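Long-range contacts in Cas13d (PDB 6IV9), which binds CRISPR RNA and, as a Cas13d effector, probably uses its two HEPN domains to mature that RNA and cleave target RNA: residues L183-T188 with Y745-H750; I190-N195 with E204-F209; E220-P225 with K240-F245; G258-K263 with A576-L581. The protein carries 2 engineered substitutions. One frame throughout, in Å; residues are numbered along the deposited sequence.

Interaction 1: L183-T188 with Y745-H750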
loop_
_atom_site.group_PDB
_atom_site.type_symbol
_atom_site.label_atom_id
_atom_site.label_comp_id
_atom_site.label_asym_id
_atom_site.label_seq_id
_atom_site.Cartn_x
_atom_site.Cartn_y
_atom_site.Cartn_z
ATOM N N LEU A 183 5.445 -3.267 -6.444
ATOM C CA LEU A 183 5.313 -2.359 -7.608
ATOM C C LEU A 183 4.352 -2.974 -8.630
ATOM O O LEU A 183 3.617 -2.239 -9.227
ATOM C CB LEU A 183 6.681 -2.078 -8.220
ATOM C CG LEU A 183 7.549 -1.118 -7.425
ATOM C CD1 LEU A 183 8.942 -1.059 -8.010
ATOM C CD2 LEU A 183 6.918 0.256 -7.367
ATOM N N ALA A 184 4.388 -4.293 -8.781
ATOM C CA ALA A 184 3.498 -4.979 -9.736
ATOM C C ALA A 184 2.037 -4.737 -9.339
ATOM O O ALA A 184 1.220 -4.518 -10.205
ATOM C CB ALA A 184 3.818 -6.440 -9.775
ATOM N N VAL A 185 1.739 -4.790 -8.052
ATOM C CA VAL A 185 0.344 -4.542 -7.606
ATOM C C VAL A 185 -0.070 -3.105 -7.944
ATOM O O VAL A 185 -1.076 -2.927 -8.555
ATOM C CB VAL A 185 0.245 -4.750 -6.087
ATOM C CG1 VAL A 185 -1.037 -4.172 -5.537
ATOM C CG2 VAL A 185 0.415 -6.196 -5.681
ATOM N N TYR A 186 0.724 -2.127 -7.538
ATOM C CA TYR A 186 0.355 -0.704 -7.754
ATOM C C TYR A 186 0.323 -0.290 -9.224
ATOM O O TYR A 186 -0.565 0.417 -9.582
ATOM C CB TYR A 186 1.031 0.214 -6.735
ATOM C CG TYR A 186 0.449 -0.061 -5.384
ATOM C CD1 TYR A 186 -0.831 0.345 -5.073
ATOM C CD2 TYR A 186 1.114 -0.856 -4.484
ATOM C CE1 TYR A 186 -1.405 0.033 -3.861
ATOM C CE2 TYR A 186 0.566 -1.159 -3.256
ATOM C CZ TYR A 186 -0.700 -0.722 -2.946
ATOM O OH TYR A 186 -1.255 -1.056 -1.758
ATOM N N VAL A 187 1.292 -0.701 -10.030
ATOM C CA VAL A 187 1.216 -0.320 -11.469
ATOM C C VAL A 187 -0.010 -0.978 -12.103
ATOM O O VAL A 187 -0.621 -0.376 -12.940
ATOM C CB VAL A 187 2.502 -0.577 -12.265
ATOM C CG1 VAL A 187 3.648 0.255 -11.735
ATOM C CG2 VAL A 187 2.860 -2.035 -12.335
ATOM N N THR A 188 -0.323 -2.199 -11.703
ATOM C CA THR A 188 -1.508 -2.852 -12.288
ATOM C C THR A 188 -2.746 -2.025 -11.933
ATOM O O THR A 188 -3.536 -1.760 -12.795
ATOM C CB THR A 188 -1.641 -4.299 -11.805
ATOM O OG1 THR A 188 -0.552 -5.049 -12.314
ATOM C CG2 THR A 188 -2.936 -4.933 -12.254
ATOM N N TYR A 745 -3.752 -11.933 -6.315
ATOM C CA TYR A 745 -3.695 -12.664 -7.604
ATOM C C TYR A 745 -2.686 -12.011 -8.551
ATOM O O TYR A 745 -2.009 -12.690 -9.282
ATOM C CB TYR A 745 -5.104 -12.963 -8.114
ATOM C CG TYR A 745 -5.836 -13.823 -7.129
ATOM C CD1 TYR A 745 -6.536 -13.258 -6.087
ATOM C CD2 TYR A 745 -5.740 -15.196 -7.178
ATOM C CE1 TYR A 745 -7.165 -14.035 -5.141
ATOM C CE2 TYR A 745 -6.359 -15.989 -6.238
ATOM C CZ TYR A 745 -7.069 -15.408 -5.208
ATOM O OH TYR A 745 -7.664 -16.179 -4.265
ATOM N N VAL A 746 -2.621 -10.690 -8.509
ATOM C CA VAL A 746 -1.652 -9.931 -9.339
ATOM C C VAL A 746 -0.243 -10.339 -8.908
ATOM O O VAL A 746 0.563 -10.565 -9.751
ATOM C CB VAL A 746 -1.857 -8.416 -9.207
ATOM C CG1 VAL A 746 -0.744 -7.682 -9.913
ATOM C CG2 VAL A 746 -3.218 -7.996 -9.739
ATOM N N ILE A 747 -0.011 -10.466 -7.608
ATOM C CA ILE A 747 1.328 -10.902 -7.119
ATOM C C ILE A 747 1.586 -12.314 -7.656
ATOM O O ILE A 747 2.670 -12.579 -8.111
ATOM C CB ILE A 747 1.366 -10.875 -5.582
ATOM C CG1 ILE A 747 1.290 -9.451 -5.033
ATOM C CG2 ILE A 747 2.565 -11.631 -5.057
ATOM C CD1 ILE A 747 1.090 -9.389 -3.553
ATOM N N ALA A 748 0.566 -13.159 -7.635
ATOM C CA ALA A 748 0.751 -14.543 -8.107
ATOM C C ALA A 748 1.168 -14.553 -9.586
ATOM O O ALA A 748 2.070 -15.296 -9.929
ATOM C CB ALA A 748 -0.515 -15.313 -7.873
ATOM N N ILE A 749 0.526 -13.744 -10.426
ATOM C CA ILE A 749 0.872 -13.680 -11.876
ATOM C C ILE A 749 2.291 -13.133 -12.050
ATOM O O ILE A 749 3.053 -13.693 -12.806
ATOM C CB ILE A 749 -0.133 -12.795 -12.633
ATOM C CG1 ILE A 749 -1.509 -13.445 -12.721
ATOM C CG2 ILE A 749 0.408 -12.426 -13.998
ATOM C CD1 ILE A 749 -1.521 -14.741 -13.445
ATOM N N HIS A 750 2.614 -12.073 -11.331
ATOM C CA HIS A 750 3.961 -11.470 -11.444
ATOM C C HIS A 750 5.021 -12.517 -11.087
ATOM O O HIS A 750 5.975 -12.641 -11.807
ATOM C CB HIS A 750 4.052 -10.290 -10.480
ATOM C CG HIS A 750 5.449 -9.902 -10.157
ATOM N ND1 HIS A 750 6.191 -9.138 -10.984
ATOM C CD2 HIS A 750 6.242 -10.204 -9.120
ATOM C CE1 HIS A 750 7.372 -8.968 -10.472
ATOM N NE2 HIS A 750 7.429 -9.606 -9.341
#
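V185 and I747 meet where the two side chains slant across each other, CG2 of V185 lying 3.4 Å from CG1 of I747, closer than usual for two aliphatic carbons. The valine is turned so that CG1 stands opposite its backbone N (chi1 165°), which leaves CG2 to face the isoleucine. Alongside, T188 and V746 point at each other tip to tip. CG1 of V746 comes within 3.6 Å of T188 OG1 and 3.7 Å of A184 O, while the methyls T188 CG2 and V746 CG2 lie 4.0 Å apart. The segments belong to helices 168-197 and 713-760, whose local axes approach to 8.9 Å at an angle of 117°. This is close packing of helices distant in sequence, probably from the two HEPN regions of the family. T188 OG1 donates to A184 O at 2.8 Å, and T188 N reaches the same oxygen from the other face of its plane; the hydroxyl thus donates within its own helix while OG1 and CG2 both pack against V746. Replaced by an alanine, T188 would probably leave V746 CG1 and CG2 facing a gap and A184 O with one donor fewer. A184 CB lies obliquely against the H750 ring, 3.8 Å from ND1, a nitrogen that is also hydrogen-bonded to V291 O. I747 packs on a phosphate of the bound RNA.

Interaction 2: I190-N195 with E204-F209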
loop_
_atom_site.group_PDB
_atom_site.type_symbol
_atom_site.label_atom_id
_atom_site.label_comp_id
_atom_site.label_asym_id
_atom_site.label_seq_id
_atom_site.Cartn_x
_atom_site.Cartn_y
_atom_site.Cartn_z
ATOM N N ILE A 190 -2.911 1.214 -11.067
ATOM C CA ILE A 190 -2.869 2.558 -11.711
ATOM C C ILE A 190 -3.257 2.452 -13.190
ATOM O O ILE A 190 -4.037 3.235 -13.649
ATOM C CB ILE A 190 -1.480 3.199 -11.543
ATOM C CG1 ILE A 190 -1.146 3.460 -10.076
ATOM C CG2 ILE A 190 -1.390 4.446 -12.398
ATOM C CD1 ILE A 190 0.270 3.888 -9.833
ATOM N N VAL A 191 -2.730 1.466 -13.892
ATOM C CA VAL A 191 -3.059 1.319 -15.333
ATOM C C VAL A 191 -4.565 1.077 -15.469
ATOM O O VAL A 191 -5.162 1.610 -16.370
ATOM C CB VAL A 191 -2.240 0.184 -15.961
ATOM C CG1 VAL A 191 -2.735 -0.160 -17.345
ATOM C CG2 VAL A 191 -0.770 0.521 -15.989
ATOM N N TYR A 192 -5.128 0.249 -14.602
ATOM C CA TYR A 192 -6.581 -0.007 -14.673
ATOM C C TYR A 192 -7.345 1.288 -14.405
ATOM O O TYR A 192 -8.263 1.585 -15.113
ATOM C CB TYR A 192 -6.988 -1.075 -13.663
ATOM C CG TYR A 192 -8.469 -1.132 -13.419
ATOM C CD1 TYR A 192 -9.332 -1.656 -14.354
ATOM C CD2 TYR A 192 -9.006 -0.626 -12.258
ATOM C CE1 TYR A 192 -10.696 -1.694 -14.136
ATOM C CE2 TYR A 192 -10.364 -0.659 -12.021
ATOM C CZ TYR A 192 -11.215 -1.188 -12.965
ATOM O OH TYR A 192 -12.544 -1.214 -12.700
ATOM N N ALA A 193 -6.926 2.047 -13.410
ATOM C CA ALA A 193 -7.626 3.298 -13.067
ATOM C C ALA A 193 -7.580 4.268 -14.253
ATOM O O ALA A 193 -8.586 4.862 -14.562
ATOM C CB ALA A 193 -6.993 3.908 -11.859
ATOM N N LEU A 194 -6.427 4.397 -14.891
ATOM C CA LEU A 194 -6.306 5.324 -16.041
ATOM C C LEU A 194 -7.211 4.867 -17.186
ATOM O O LEU A 194 -7.873 5.702 -17.743
ATOM C CB LEU A 194 -4.835 5.412 -16.439
ATOM C CG LEU A 194 -3.992 6.171 -15.425
ATOM C CD1 LEU A 194 -2.520 5.983 -15.687
ATOM C CD2 LEU A 194 -4.361 7.636 -15.430
ATOM N N ASN A 195 -7.237 3.577 -17.487
ATOM C CA ASN A 195 -8.138 3.046 -18.537
ATOM C C ASN A 195 -9.600 3.247 -18.133
ATOM O O ASN A 195 -10.402 3.603 -18.974
ATOM C CB ASN A 195 -7.871 1.578 -18.839
ATOM C CG ASN A 195 -6.717 1.429 -19.799
ATOM O OD1 ASN A 195 -6.880 1.656 -20.977
ATOM N ND2 ASN A 195 -5.545 1.123 -19.293
ATOM N N GLU A 204 -13.185 -4.248 -25.806
ATOM C CA GLU A 204 -12.325 -5.457 -25.732
ATOM C C GLU A 204 -10.877 -5.034 -25.432
ATOM O O GLU A 204 -10.278 -5.606 -24.494
ATOM C CB GLU A 204 -12.420 -6.262 -27.028
ATOM C CG GLU A 204 -13.095 -7.620 -26.875
ATOM C CD GLU A 204 -12.998 -8.513 -28.103
ATOM O OE1 GLU A 204 -12.536 -9.663 -27.965
ATOM O OE2 GLU A 204 -13.379 -8.053 -29.201
ATOM N N SER A 205 -10.367 -4.012 -26.136
ATOM C CA SER A 205 -8.948 -3.560 -25.992
ATOM C C SER A 205 -8.644 -3.044 -24.577
ATOM O O SER A 205 -9.572 -2.598 -23.861
ATOM C CB SER A 205 -8.545 -2.528 -27.018
ATOM O OG SER A 205 -7.501 -1.699 -26.517
ATOM N N TYR A 206 -7.380 -3.141 -24.183
ATOM C CA TYR A 206 -7.015 -2.678 -22.826
ATOM C C TYR A 206 -5.725 -1.864 -22.852
ATOM O O TYR A 206 -5.716 -0.746 -22.386
ATOM C CB TYR A 206 -6.937 -3.848 -21.846
ATOM C CG TYR A 206 -6.722 -3.399 -20.427
ATOM C CD1 TYR A 206 -7.757 -2.859 -19.682
ATOM C CD2 TYR A 206 -5.468 -3.465 -19.849
ATOM C CE1 TYR A 206 -7.553 -2.403 -18.393
ATOM C CE2 TYR A 206 -5.251 -3.031 -18.555
ATOM C CZ TYR A 206 -6.294 -2.499 -17.830
ATOM O OH TYR A 206 -6.044 -2.089 -16.572
ATOM N N ASP A 207 -4.660 -2.470 -23.351
ATOM C CA ASP A 207 -3.377 -1.739 -23.242
ATOM C C ASP A 207 -2.953 -1.086 -24.544
ATOM O O ASP A 207 -1.775 -0.873 -24.738
ATOM C CB ASP A 207 -2.382 -2.311 -22.241
ATOM C CG ASP A 207 -2.253 -1.380 -21.046
ATOM O OD1 ASP A 207 -2.974 -0.345 -21.006
ATOM O OD2 ASP A 207 -1.448 -1.693 -20.181
ATOM N N ASP A 208 -3.939 -0.766 -25.371
ATOM C CA ASP A 208 -3.693 0.030 -26.598
ATOM C C ASP A 208 -3.241 1.413 -26.130
ATOM O O ASP A 208 -2.505 2.083 -26.858
ATOM C CB ASP A 208 -4.945 0.118 -27.468
ATOM C CG ASP A 208 -4.881 -0.832 -28.645
ATOM O OD1 ASP A 208 -4.181 -1.851 -28.526
ATOM O OD2 ASP A 208 -5.513 -0.535 -29.665
ATOM N N PHE A 209 -3.659 1.786 -24.921
ATOM C CA PHE A 209 -3.330 3.128 -24.406
ATOM C C PHE A 209 -2.016 3.059 -23.636
ATOM O O PHE A 209 -1.035 3.459 -24.196
ATOM C CB PHE A 209 -4.525 3.657 -23.617
ATOM C CG PHE A 209 -4.271 4.852 -22.744
ATOM C CD1 PHE A 209 -3.312 5.781 -23.071
ATOM C CD2 PHE A 209 -5.009 5.047 -21.598
ATOM C CE1 PHE A 209 -3.088 6.880 -22.268
ATOM C CE2 PHE A 209 -4.783 6.143 -20.790
ATOM C CZ PHE A 209 -3.823 7.059 -21.128
#
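N195 reaches out from helix 168-197 and lays its amide over the ring of Y206. Its CB begins the contact, 4.0 Å from Y206 CE1. With CG swung to the side of the backbone N (chi1 -82°), the side chain then slants across the tyrosine, amide and ring planes only 28° apart in a stack displaced toward the ring's rim. CG itself lies 3.5 Å from Y206 O. At the tip the two amide atoms part. ND2 sits over one face of the ring and donates to V191 O at 3.0 Å, from above the carbonyl plane, while N195 N reaches that oxygen from the opposite face. A second, weak bond runs from ND2 to D207 OD1 at 3.4 Å. OD1 of N195 lies near the plane of the F209 ring at its edge, 3.9 Å from CD2. Around this core, V191 CG1 packs 3.5 Å from D207 OD2 and 4.0 Å from Y206 CE2. Y206 also stacks with H828. The arrangement is that of a loop doubling back on the last turns of the helix before it. OD1 of N195 also stands 3.0 Å from Y206 O, an acceptor facing an acceptor. A single weak hydrogen bond thus crosses to the loop, so the stack and apolar packing probably do most of the holding, while the ND2 to V191 O bond fixes the amide on its own helix.

Interaction 3: E220-P225 with K240-F245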
loop_
_atom_site.group_PDB
_atom_site.type_symbol
_atom_site.label_atom_id
_atom_site.label_comp_id
_atom_site.label_asym_id
_atom_site.label_seq_id
_atom_site.Cartn_x
_atom_site.Cartn_y
_atom_site.Cartn_z
ATOM N N GLU A 220 7.932 15.264 -27.869
ATOM C CA GLU A 220 7.940 15.672 -29.291
ATOM C C GLU A 220 7.707 14.451 -30.169
ATOM O O GLU A 220 6.869 14.520 -31.040
ATOM C CB GLU A 220 9.294 16.285 -29.611
ATOM C CG GLU A 220 9.564 16.398 -31.091
ATOM C CD GLU A 220 8.852 17.563 -31.739
ATOM O OE1 GLU A 220 8.848 17.627 -32.971
ATOM O OE2 GLU A 220 8.322 18.399 -31.013
ATOM N N VAL A 221 8.406 13.360 -29.899
ATOM C CA VAL A 221 8.198 12.124 -30.701
ATOM C C VAL A 221 6.770 11.616 -30.505
ATOM O O VAL A 221 6.174 11.171 -31.463
ATOM C CB VAL A 221 9.221 11.037 -30.342
ATOM C CG1 VAL A 221 8.871 9.720 -30.992
ATOM C CG2 VAL A 221 10.624 11.461 -30.710
ATOM N N PHE A 222 6.264 11.683 -29.278
ATOM C CA PHE A 222 4.903 11.191 -28.967
ATOM C C PHE A 222 3.848 11.973 -29.747
ATOM O O PHE A 222 2.950 11.363 -30.241
ATOM C CB PHE A 222 4.634 11.399 -27.480
ATOM C CG PHE A 222 3.260 11.032 -26.991
ATOM C CD1 PHE A 222 2.763 9.761 -27.168
ATOM C CD2 PHE A 222 2.484 11.948 -26.313
ATOM C CE1 PHE A 222 1.519 9.415 -26.683
ATOM C CE2 PHE A 222 1.236 11.605 -25.837
ATOM C CZ PHE A 222 0.758 10.340 -26.026
ATOM N N THR A 223 3.977 13.291 -29.797
ATOM C CA THR A 223 2.973 14.158 -30.459
ATOM C C THR A 223 3.200 14.261 -31.970
ATOM O O THR A 223 2.260 14.625 -32.651
ATOM C CB THR A 223 2.831 15.487 -29.715
ATOM O OG1 THR A 223 4.110 16.097 -29.698
ATOM C CG2 THR A 223 2.351 15.303 -28.296
ATOM N N HIS A 224 4.395 13.938 -32.451
ATOM C CA HIS A 224 4.694 13.983 -33.905
ATOM C C HIS A 224 5.367 12.678 -34.306
ATOM O O HIS A 224 6.518 12.725 -34.708
ATOM C CB HIS A 224 5.623 15.153 -34.221
ATOM C CG HIS A 224 5.136 16.457 -33.716
ATOM N ND1 HIS A 224 4.099 17.117 -34.295
ATOM C CD2 HIS A 224 5.543 17.220 -32.692
ATOM C CE1 HIS A 224 3.886 18.235 -33.652
ATOM N NE2 HIS A 224 4.752 18.320 -32.671
ATOM N N PRO A 225 4.678 11.529 -34.242
ATOM C CA PRO A 225 5.277 10.254 -34.576
ATOM C C PRO A 225 5.748 10.182 -36.037
ATOM O O PRO A 225 6.739 9.554 -36.292
ATOM C CB PRO A 225 4.198 9.208 -34.276
ATOM C CG PRO A 225 2.926 9.973 -34.134
ATOM C CD PRO A 225 3.299 11.406 -33.843
ATOM N N LYS A 240 -2.241 5.550 -31.904
ATOM C CA LYS A 240 -3.353 4.949 -31.146
ATOM C C LYS A 240 -3.308 5.461 -29.705
ATOM O O LYS A 240 -4.349 5.778 -29.180
ATOM C CB LYS A 240 -3.219 3.427 -31.136
ATOM C CG LYS A 240 -3.475 2.727 -32.458
ATOM C CD LYS A 240 -3.871 1.290 -32.227
ATOM C CE LYS A 240 -3.842 0.424 -33.466
ATOM N NZ LYS A 240 -4.835 -0.671 -33.368
ATOM N N SER A 241 -2.124 5.509 -29.101
ATOM C CA SER A 241 -2.009 5.965 -27.697
ATOM C C SER A 241 -2.235 7.474 -27.618
ATOM O O SER A 241 -2.835 7.907 -26.672
ATOM C CB SER A 241 -0.706 5.545 -27.079
ATOM O OG SER A 241 0.379 6.219 -27.664
ATOM N N LEU A 242 -1.766 8.226 -28.605
ATOM C CA LEU A 242 -1.968 9.695 -28.614
ATOM C C LEU A 242 -3.468 9.982 -28.599
ATOM O O LEU A 242 -3.906 10.838 -27.871
ATOM C CB LEU A 242 -1.329 10.240 -29.889
ATOM C CG LEU A 242 -1.271 11.754 -30.016
ATOM C CD1 LEU A 242 -0.705 12.380 -28.766
ATOM C CD2 LEU A 242 -0.446 12.153 -31.216
ATOM N N SER A 243 -4.214 9.238 -29.395
ATOM C CA SER A 243 -5.673 9.441 -29.482
ATOM C C SER A 243 -6.323 9.142 -28.126
ATOM O O SER A 243 -7.183 9.893 -27.707
ATOM C CB SER A 243 -6.207 8.621 -30.614
ATOM O OG SER A 243 -7.593 8.436 -30.489
ATOM N N LYS A 244 -5.886 8.072 -27.463
ATOM C CA LYS A 244 -6.392 7.717 -26.114
ATOM C C LYS A 244 -5.981 8.802 -25.114
ATOM O O LYS A 244 -6.747 9.089 -24.234
ATOM C CB LYS A 244 -5.926 6.316 -25.724
ATOM C CG LYS A 244 -6.670 5.192 -26.418
ATOM C CD LYS A 244 -8.033 4.996 -25.837
ATOM C CE LYS A 244 -8.728 3.730 -26.281
ATOM N NZ LYS A 244 -9.138 2.891 -25.129
ATOM N N PHE A 245 -4.791 9.361 -25.272
ATOM C CA PHE A 245 -4.274 10.409 -24.358
ATOM C C PHE A 245 -5.188 11.635 -24.431
ATOM O O PHE A 245 -5.567 12.167 -23.421
ATOM C CB PHE A 245 -2.848 10.759 -24.781
ATOM C CG PHE A 245 -2.161 11.875 -24.037
ATOM C CD1 PHE A 245 -1.675 11.691 -22.760
ATOM C CD2 PHE A 245 -1.931 13.090 -24.648
ATOM C CE1 PHE A 245 -1.018 12.708 -22.096
ATOM C CE2 PHE A 245 -1.277 14.109 -23.984
ATOM C CZ PHE A 245 -0.814 13.912 -22.712
#
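One face of the F222 ring takes CD1 of L242, a CH-pi contact with the methyl 3.9 Å from the ring centroid and 25° off its normal. In the plane of the same ring, at its edge, lie S241 OG, 3.5 Å from CE1, and CB of F245. The edge is also driven against a face of the F245 ring, an edge-to-face pair with centroids 5.2 Å apart and planes at 82°. F222 CE2 is the atom above that face, 3.7 Å from F245 CD2. Having CG opposite the backbone N (chi1 176°) extends the phenylalanine across to the second helix. L242 divides its branches, CD1 going to the ring and CD2 lying 3.6 Å from F222 O, a buried carbonyl oxygen without a polar partner in the model. S241 OG, for its part, is bonded to I238 O. With an alanine in place of F222, the methyl of L242 and the face of F245 would probably lose their aromatic partner and a gap would open between them. Short helix 219-223 thus packs on helix 232-251, and helix 267-291 closes the group, Y278 stacking with F222 and V277, Y278 and L281 touching F245.

Interaction 4: G258-K263 with A576-L581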
loop_
_atom_site.group_PDB
_atom_site.type_symbol
_atom_site.label_atom_id
_atom_site.label_comp_id
_atom_site.label_asym_id
_atom_site.label_seq_id
_atom_site.Cartn_x
_atom_site.Cartn_y
_atom_site.Cartn_z
ATOM N N GLY A 258 -5.369 15.241 -8.610
ATOM C CA GLY A 258 -4.598 16.460 -8.341
ATOM C C GLY A 258 -3.896 16.947 -9.594
ATOM O O GLY A 258 -3.051 17.792 -9.456
ATOM N N LEU A 259 -4.181 16.338 -10.744
ATOM C CA LEU A 259 -3.632 16.774 -12.055
ATOM C C LEU A 259 -4.652 17.657 -12.779
ATOM O O LEU A 259 -5.227 17.227 -13.747
ATOM C CB LEU A 259 -3.270 15.561 -12.896
ATOM C CG LEU A 259 -2.124 14.745 -12.331
ATOM C CD1 LEU A 259 -1.876 13.532 -13.190
ATOM C CD2 LEU A 259 -0.886 15.605 -12.232
ATOM N N GLU A 260 -4.798 18.865 -12.293
ATOM C CA GLU A 260 -5.711 19.886 -12.835
ATOM C C GLU A 260 -5.123 20.514 -14.098
ATOM O O GLU A 260 -4.012 20.963 -14.046
ATOM C CB GLU A 260 -5.735 20.970 -11.767
ATOM C CG GLU A 260 -6.580 22.166 -12.110
ATOM C CD GLU A 260 -7.480 22.495 -10.942
ATOM O OE1 GLU A 260 -7.232 23.501 -10.279
ATOM O OE2 GLU A 260 -8.377 21.693 -10.680
ATOM N N GLU A 261 -5.909 20.624 -15.166
ATOM C CA GLU A 261 -5.452 21.350 -16.377
ATOM C C GLU A 261 -5.362 22.834 -16.014
ATOM O O GLU A 261 -6.040 23.253 -15.108
ATOM C CB GLU A 261 -6.394 21.127 -17.561
ATOM C CG GLU A 261 -7.723 21.824 -17.406
ATOM C CD GLU A 261 -8.769 21.673 -18.498
ATOM O OE1 GLU A 261 -8.571 20.882 -19.401
ATOM O OE2 GLU A 261 -9.788 22.356 -18.415
ATOM N N PRO A 262 -4.546 23.657 -16.695
ATOM C CA PRO A 262 -4.438 25.077 -16.373
ATOM C C PRO A 262 -5.753 25.838 -16.572
ATOM O O PRO A 262 -6.554 25.418 -17.336
ATOM C CB PRO A 262 -3.425 25.603 -17.397
ATOM C CG PRO A 262 -2.638 24.393 -17.779
ATOM C CD PRO A 262 -3.640 23.267 -17.757
ATOM N N LYS A 263 -5.947 26.890 -15.789
ATOM C CA LYS A 263 -7.155 27.745 -15.903
ATOM C C LYS A 263 -7.150 28.482 -17.249
ATOM O O LYS A 263 -8.192 28.587 -17.852
ATOM C CB LYS A 263 -7.241 28.680 -14.699
ATOM C CG LYS A 263 -8.403 28.387 -13.763
ATOM C CD LYS A 263 -7.996 27.899 -12.388
ATOM C CE LYS A 263 -8.579 26.549 -12.029
ATOM N NZ LYS A 263 -9.224 25.917 -13.200
ATOM N N ALA A 576 -7.737 21.464 -3.102
ATOM C CA ALA A 576 -8.966 20.878 -3.674
ATOM C C ALA A 576 -9.010 21.190 -5.164
ATOM O O ALA A 576 -8.567 22.251 -5.565
ATOM C CB ALA A 576 -10.199 21.393 -2.981
ATOM N N ALA A 577 -9.556 20.260 -5.931
ATOM C CA ALA A 577 -9.646 20.421 -7.393
ATOM C C ALA A 577 -10.671 21.504 -7.735
ATOM O O ALA A 577 -11.529 21.798 -6.907
ATOM C CB ALA A 577 -10.066 19.104 -8.002
ATOM N N SER A 578 -10.529 22.112 -8.905
ATOM C CA SER A 578 -11.627 22.984 -9.368
ATOM C C SER A 578 -12.649 21.975 -9.876
ATOM O O SER A 578 -12.323 21.270 -10.797
ATOM C CB SER A 578 -11.166 23.855 -10.488
ATOM O OG SER A 578 -10.322 24.880 -10.006
ATOM N N ALA A 579 -13.799 21.840 -9.230
ATOM C CA ALA A 579 -14.733 20.803 -9.713
ATOM C C ALA A 579 -15.207 21.145 -11.126
ATOM O O ALA A 579 -15.607 22.267 -11.372
ATOM C CB ALA A 579 -15.874 20.617 -8.765
ATOM N N LYS A 580 -15.143 20.155 -11.994
ATOM C CA LYS A 580 -15.565 20.260 -13.401
ATOM C C LYS A 580 -16.942 19.634 -13.548
ATOM O O LYS A 580 -17.321 18.843 -12.704
ATOM C CB LYS A 580 -14.582 19.459 -14.244
ATOM C CG LYS A 580 -13.148 19.922 -14.122
ATOM C CD LYS A 580 -12.875 21.090 -15.013
ATOM C CE LYS A 580 -11.402 21.294 -15.271
ATOM N NZ LYS A 580 -10.769 22.017 -14.155
ATOM N N LEU A 581 -17.575 19.862 -14.689
ATOM C CA LEU A 581 -18.925 19.311 -14.924
ATOM C C LEU A 581 -18.880 17.788 -14.821
ATOM O O LEU A 581 -19.808 17.222 -14.301
ATOM C CB LEU A 581 -19.419 19.719 -16.309
ATOM C CG LEU A 581 -20.725 19.050 -16.715
ATOM C CD1 LEU A 581 -21.804 19.312 -15.692
ATOM C CD2 LEU A 581 -21.174 19.521 -18.079
HETATM O O HOH W 1 -10.449 19.346 -11.706
#
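The carboxylate of E260 grips both backbone and side chain of S578. OE2 accepts from S578 N at 2.8 Å in a nearly straight bond (171° at the hydrogen), using the lone pair on the side of the other oxygen. OE1 receives a weak bond from S578 OG at 3.4 Å. The serine hydroxyl is set beside its own backbone N (chi1 -74°), which brings both donors to one carboxylate. A water completes the link, donating to S578 O at 2.8 Å and to E260 OE2 at 3.3 Å, so N, OG and O of S578 all have partners. K580, at the N-cap position of helix 581-591, reaches back toward the acidic pair, its CE 3.7 Å from E261 OE2, yet its NZ remains 4.2 Å from E260 OE2, beyond a salt bridge. E261 OE1 is engaged by K252 instead. K263 curls over the serine, and its NZ lies 4.3 Å from that of K580. Two surface loops are joined here, before helices 267-291 and 581-591, their nearest atom about 6 Å from bound RNA. Bonding is concentrated on one glutamate and one serine, while the like charge near K580 is probably offset in part by E260 and E261.

Overall arrangement
Interactions 1 and 2 share helix 168-197, their centres 15 Å apart, and the chain then leads through a loop to interaction 3, whose centre is 16 Å from that of interaction 2. These last two touch directly, F209 packing on K244 and S241. Interaction 4 opens later in sequence, in the loop after helix 232-251, with its centre 22 to 23 Å from those of 2 and 3. Helix 267-291 contributes side chains to the surroundings of all four. Interaction 1, some 12 Å from the chain's centre, closes a span of 556 residues within which the others are nested. Local packing at 2 and 3 is thus combined with long-range ties near the guide RNA, helix to helix at 1 and loop to loop at 4.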